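Local atomic coordinates of DegT/DnrJ/EryC1/StrS aminotransferase (Brucella abortus 2308, PDB entry 4QGR), a protein that binds pyridoxal 5'-phosphate and probably acts as an aminotransferase that uses it as cofactor. Residues F108-Q122 / Y336-L349. Residues are numbered along the deposited sequence; the frame is centred on the assembly and turned at random.
Sequences FVDVDPDSYNMNVEQ and YSVAPGGLPVSESL
Asp110 and the first turn of helix 344-348 illustrate how one carboxylate can hold a helix N-terminus. Each oxygen turns its syn lone pair to a backbone N-H. Asp110 OD2 accepts from Val345 N at 3.0 Å. Asp110 OD1 accepts from Ser346 N at 2.8 Å. Ser346 OG also donates to Asp110 OD1, at 2.7 Å and nearly end-on to the C-O bond, so three bonds fix the carboxylate's rotation, and the helix end would be expected to stabilise its negative charge. The short, weakly bonded strand 337-338 lies at one edge of the chain's mixed sheet, the core of this aminotransferase fold, parallel to strand 105-109; backbone hydrogen bonds run from Phe108 N to Ser337 O and from Ala339 N to Phe108 O. Between strand 337-338 and helix 344-348 the chain makes a type II turn, Ala339 to Gly342, gripped by Gln122. Extended with CG anti to the backbone N (chi1 -158°), Gln122 sends NE2 to Gly342 O (2.9 Å) and Pro340 O, both close to its amide plane, while its OE1 accepts from Asp110 N. Leu343 crosses Gln122 at about a right angle, CD2 3.3 Å from Asp110 N. Val345 CG1 meets Val111 CG2, and Leu349 CD1 approaches Tyr116 CD1 at 3.7 Å.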
loop_
_atom_site.group_PDB
_atom_site.type_symbol
_atom_site.label_atom_id
_atom_site.label_comp_id
_atom_site.label_asym_id
_atom_site.label_seq_id
_atom_site.Cartn_x
_atom_site.Cartn_y
_atom_site.Cartn_z
ATOM N N PHE A 108 20.571 -15.288 -0.694
ATOM C CA PHE A 108 19.752 -16.282 -1.390
ATOM C C PHE A 108 20.090 -17.749 -1.158
ATOM O O PHE A 108 21.231 -18.137 -1.207
ATOM C CB PHE A 108 19.762 -16.024 -2.901
ATOM C CG PHE A 108 19.062 -14.753 -3.311
ATOM C CD1 PHE A 108 17.689 -14.631 -3.211
ATOM C CD2 PHE A 108 19.782 -13.725 -3.905
ATOM C CE1 PHE A 108 17.043 -13.473 -3.601
ATOM C CE2 PHE A 108 19.140 -12.580 -4.335
ATOM C CZ PHE A 108 17.754 -12.461 -4.181
ATOM N N VAL A 109 19.075 -18.550 -0.840
ATOM C CA VAL A 109 19.230 -19.951 -0.537
ATOM C C VAL A 109 18.479 -20.741 -1.594
ATOM O O VAL A 109 17.426 -20.315 -2.054
ATOM C CB VAL A 109 18.677 -20.251 0.872
ATOM C CG1 VAL A 109 18.922 -21.734 1.223
ATOM C CG2 VAL A 109 19.325 -19.313 1.858
ATOM N N ASP A 110 18.974 -21.899 -1.985
ATOM C CA ASP A 110 18.319 -22.695 -3.017
ATOM C C ASP A 110 17.082 -23.351 -2.421
ATOM O O ASP A 110 16.851 -23.320 -1.192
ATOM C CB ASP A 110 19.243 -23.802 -3.542
ATOM C CG ASP A 110 19.011 -24.143 -5.007
ATOM O OD1 ASP A 110 18.081 -23.613 -5.639
ATOM O OD2 ASP A 110 19.839 -24.934 -5.526
ATOM N N VAL A 111 16.293 -23.960 -3.310
ATOM C CA VAL A 111 15.143 -24.729 -2.901
ATOM C C VAL A 111 15.356 -26.199 -3.179
ATOM O O VAL A 111 16.172 -26.617 -4.021
ATOM C CB VAL A 111 13.833 -24.239 -3.575
ATOM C CG1 VAL A 111 13.555 -22.825 -3.157
ATOM C CG2 VAL A 111 13.962 -24.256 -5.111
ATOM N N ASP A 112 14.610 -26.992 -2.434
ATOM C CA ASP A 112 14.539 -28.430 -2.607
ATOM C C ASP A 112 13.932 -28.745 -3.980
ATOM O O ASP A 112 12.985 -28.080 -4.388
ATOM C CB ASP A 112 13.632 -29.012 -1.520
ATOM C CG ASP A 112 13.513 -30.503 -1.601
ATOM O OD1 ASP A 112 14.440 -31.158 -1.043
ATOM O OD2 ASP A 112 12.538 -31.055 -2.182
ATOM N N PRO A 113 14.469 -29.765 -4.682
ATOM C CA PRO A 113 14.006 -30.062 -6.053
ATOM C C PRO A 113 12.603 -30.678 -6.181
ATOM O O PRO A 113 12.067 -30.749 -7.313
ATOM C CB PRO A 113 15.062 -31.039 -6.594
ATOM C CG PRO A 113 15.602 -31.702 -5.371
ATOM C CD PRO A 113 15.626 -30.607 -4.307
ATOM N N ASP A 114 12.019 -31.098 -5.061
ATOM C CA ASP A 114 10.677 -31.668 -5.033
ATOM C C ASP A 114 9.619 -30.760 -4.394
ATOM O O ASP A 114 8.520 -30.582 -4.954
ATOM C CB ASP A 114 10.686 -33.014 -4.310
ATOM C CG ASP A 114 11.633 -34.039 -4.956
ATOM O OD1 ASP A 114 11.829 -34.051 -6.181
ATOM O OD2 ASP A 114 12.262 -34.775 -4.195
ATOM N N SER A 115 9.927 -30.175 -3.246
ATOM C CA SER A 115 9.006 -29.293 -2.580
ATOM C C SER A 115 9.028 -27.843 -3.120
ATOM O O SER A 115 8.091 -27.084 -2.868
ATOM C CB SER A 115 9.311 -29.291 -1.085
ATOM O OG SER A 115 10.469 -28.510 -0.802
ATOM N N TYR A 116 10.122 -27.458 -3.778
ATOM C CA TYR A 116 10.360 -26.092 -4.243
ATOM C C TYR A 116 10.459 -25.079 -3.112
ATOM O O TYR A 116 10.365 -23.855 -3.338
ATOM C CB TYR A 116 9.283 -25.651 -5.256
ATOM C CG TYR A 116 9.027 -26.646 -6.349
ATOM C CD1 TYR A 116 10.078 -27.237 -7.040
ATOM C CD2 TYR A 116 7.719 -27.027 -6.699
ATOM C CE1 TYR A 116 9.850 -28.139 -8.063
ATOM C CE2 TYR A 116 7.496 -27.921 -7.728
ATOM C CZ TYR A 116 8.573 -28.476 -8.408
ATOM O OH TYR A 116 8.380 -29.401 -9.418
ATOM N N ASN A 117 10.679 -25.587 -1.899
ATOM C CA ASN A 117 10.805 -24.762 -0.713
ATOM C C ASN A 117 12.256 -24.741 -0.164
ATOM O O ASN A 117 13.053 -25.628 -0.466
ATOM C CB ASN A 117 9.795 -25.229 0.353
ATOM C CG ASN A 117 8.378 -24.800 0.031
ATOM O OD1 ASN A 117 8.179 -23.771 -0.622
ATOM N ND2 ASN A 117 7.392 -25.507 0.558
ATOM N N MET A 118 12.561 -23.728 0.626
ATOM C CA MET A 118 13.945 -23.442 1.102
ATOM C C MET A 118 14.669 -24.695 1.593
ATOM O O MET A 118 14.187 -25.410 2.465
ATOM C CB MET A 118 13.889 -22.416 2.242
ATOM C CG MET A 118 15.273 -21.996 2.779
ATOM S SD MET A 118 15.240 -20.678 3.991
ATOM C CE MET A 118 14.765 -19.242 3.024
ATOM N N ASN A 119 15.877 -24.897 1.072
ATOM C CA ASN A 119 16.748 -26.004 1.414
ATOM C C ASN A 119 17.366 -25.712 2.798
ATOM O O ASN A 119 18.068 -24.706 3.004
ATOM C CB ASN A 119 17.861 -26.134 0.338
ATOM C CG ASN A 119 18.902 -27.198 0.658
ATOM O OD1 ASN A 119 19.346 -27.329 1.781
ATOM N ND2 ASN A 119 19.368 -27.887 -0.364
ATOM N N VAL A 120 17.078 -26.576 3.743
ATOM C CA VAL A 120 17.453 -26.317 5.122
ATOM C C VAL A 120 18.957 -26.428 5.369
ATOM O O VAL A 120 19.538 -25.630 6.139
ATOM C CB VAL A 120 16.672 -27.268 6.019
ATOM C CG1 VAL A 120 17.267 -27.301 7.422
ATOM C CG2 VAL A 120 15.205 -26.836 5.963
ATOM N N GLU A 121 19.590 -27.438 4.774
ATOM C CA GLU A 121 21.020 -27.627 4.981
ATOM C C GLU A 121 21.786 -26.440 4.447
ATOM O O GLU A 121 22.775 -25.976 5.065
ATOM C CB GLU A 121 21.537 -28.887 4.292
ATOM C CG GLU A 121 21.152 -30.183 4.986
ATOM C CD GLU A 121 19.752 -30.686 4.675
ATOM O OE1 GLU A 121 19.047 -30.138 3.776
ATOM O OE2 GLU A 121 19.349 -31.656 5.375
ATOM N N GLN A 122 21.362 -25.961 3.289
ATOM C CA GLN A 122 22.033 -24.824 2.674
ATOM C C GLN A 122 21.759 -23.522 3.415
ATOM O O GLN A 122 22.634 -22.690 3.490
ATOM C CB GLN A 122 21.685 -24.695 1.196
ATOM C CG GLN A 122 22.757 -23.884 0.472
ATOM C CD GLN A 122 22.398 -23.462 -0.923
ATOM O OE1 GLN A 122 21.222 -23.196 -1.234
ATOM N NE2 GLN A 122 23.408 -23.314 -1.757
ATOM N N TYR A 336 23.571 -9.362 -4.829
ATOM C CA TYR A 336 23.495 -9.833 -3.432
ATOM C C TYR A 336 24.134 -11.231 -3.322
ATOM O O TYR A 336 24.311 -11.934 -4.327
ATOM C CB TYR A 336 22.049 -9.829 -2.900
ATOM C CG TYR A 336 21.506 -8.438 -2.704
ATOM C CD1 TYR A 336 22.092 -7.565 -1.803
ATOM C CD2 TYR A 336 20.349 -8.004 -3.374
ATOM C CE1 TYR A 336 21.591 -6.286 -1.614
ATOM C CE2 TYR A 336 19.829 -6.742 -3.165
ATOM C CZ TYR A 336 20.449 -5.887 -2.276
ATOM O OH TYR A 336 19.960 -4.613 -2.056
ATOM N N SER A 337 24.516 -11.608 -2.101
ATOM C CA SER A 337 25.232 -12.861 -1.910
ATOM C C SER A 337 24.307 -14.065 -2.016
ATOM O O SER A 337 23.080 -13.968 -1.792
ATOM C CB SER A 337 25.972 -12.883 -0.578
ATOM O OG SER A 337 26.814 -11.766 -0.443
ATOM N N VAL A 338 24.916 -15.186 -2.374
ATOM C CA VAL A 338 24.188 -16.453 -2.487
ATOM C C VAL A 338 24.873 -17.495 -1.634
ATOM O O VAL A 338 26.070 -17.471 -1.421
ATOM C CB VAL A 338 24.023 -16.969 -3.947
ATOM C CG1 VAL A 338 23.483 -15.863 -4.860
ATOM C CG2 VAL A 338 25.317 -17.509 -4.508
ATOM N N ALA A 339 24.085 -18.404 -1.117
ATOM C CA ALA A 339 24.569 -19.435 -0.244
ATOM C C ALA A 339 25.734 -20.222 -0.874
ATOM O O ALA A 339 25.829 -20.336 -2.093
ATOM C CB ALA A 339 23.420 -20.374 0.114
ATOM N N PRO A 340 26.598 -20.802 -0.037
ATOM C CA PRO A 340 27.687 -21.604 -0.549
ATOM C C PRO A 340 27.177 -22.751 -1.406
ATOM O O PRO A 340 26.283 -23.477 -0.998
ATOM C CB PRO A 340 28.344 -22.157 0.715
ATOM C CG PRO A 340 28.014 -21.152 1.762
ATOM C CD PRO A 340 26.640 -20.708 1.438
ATOM N N GLY A 341 27.782 -22.904 -2.562
ATOM C CA GLY A 341 27.407 -23.939 -3.477
ATOM C C GLY A 341 26.540 -23.461 -4.625
ATOM O O GLY A 341 26.352 -24.191 -5.587
ATOM N N GLY A 342 26.011 -22.245 -4.524
ATOM C CA GLY A 342 25.208 -21.677 -5.588
ATOM C C GLY A 342 23.786 -22.216 -5.541
ATOM O O GLY A 342 23.418 -22.885 -4.597
ATOM N N LEU A 343 23.025 -21.958 -6.595
ATOM C CA LEU A 343 21.581 -22.250 -6.610
ATOM C C LEU A 343 21.199 -23.054 -7.848
ATOM O O LEU A 343 20.418 -22.585 -8.677
ATOM C CB LEU A 343 20.826 -20.917 -6.562
ATOM C CG LEU A 343 21.335 -19.936 -5.503
ATOM C CD1 LEU A 343 20.767 -18.522 -5.697
ATOM C CD2 LEU A 343 20.960 -20.521 -4.179
ATOM N N PRO A 344 21.728 -24.297 -7.973
ATOM C CA PRO A 344 21.492 -25.037 -9.219
ATOM C C PRO A 344 20.032 -25.399 -9.447
ATOM O O PRO A 344 19.586 -25.412 -10.614
ATOM C CB PRO A 344 22.375 -26.304 -9.076
ATOM C CG PRO A 344 22.585 -26.450 -7.620
ATOM C CD PRO A 344 22.660 -25.020 -7.090
ATOM N N VAL A 345 19.298 -25.685 -8.374
ATOM C CA VAL A 345 17.880 -26.080 -8.519
ATOM C C VAL A 345 17.096 -24.866 -9.011
ATOM O O VAL A 345 16.359 -24.928 -10.005
ATOM C CB VAL A 345 17.287 -26.652 -7.214
ATOM C CG1 VAL A 345 15.830 -27.005 -7.383
ATOM C CG2 VAL A 345 18.062 -27.881 -6.740
ATOM N N SER A 346 17.249 -23.740 -8.323
ATOM C CA SER A 346 16.586 -22.512 -8.740
ATOM C C SER A 346 16.924 -22.140 -10.199
ATOM O O SER A 346 16.073 -21.610 -10.941
ATOM C CB SER A 346 17.003 -21.376 -7.819
ATOM O OG SER A 346 16.526 -21.595 -6.482
ATOM N N GLU A 347 18.148 -22.414 -10.630
ATOM C CA GLU A 347 18.526 -22.035 -11.981
ATOM C C GLU A 347 17.968 -22.966 -13.074
ATOM O O GLU A 347 17.741 -22.527 -14.217
ATOM C CB GLU A 347 20.067 -21.946 -12.075
ATOM C CG GLU A 347 20.589 -20.731 -11.345
ATOM C CD GLU A 347 22.088 -20.550 -11.453
ATOM O OE1 GLU A 347 22.728 -21.325 -12.222
ATOM O OE2 GLU A 347 22.633 -19.634 -10.799
ATOM N N SER A 348 17.823 -24.241 -12.757
ATOM C CA SER A 348 17.359 -25.219 -13.736
ATOM C C SER A 348 15.833 -25.417 -13.788
ATOM O O SER A 348 15.289 -25.769 -14.843
ATOM C CB SER A 348 18.030 -26.560 -13.510
ATOM O OG SER A 348 17.723 -27.036 -12.235
ATOM N N LEU A 349 15.130 -25.187 -12.680
ATOM C CA LEU A 349 13.669 -25.329 -12.708
ATOM C C LEU A 349 12.932 -24.559 -13.784
ATOM O O LEU A 349 11.945 -25.097 -14.312
ATOM C CB LEU A 349 13.047 -24.962 -11.350
ATOM C CG LEU A 349 13.115 -26.052 -10.324
ATOM C CD1 LEU A 349 12.644 -25.515 -8.985
ATOM C CD2 LEU A 349 12.245 -27.248 -10.764
HETATM O O HOH W 1 15.723 -20.455 -4.130
#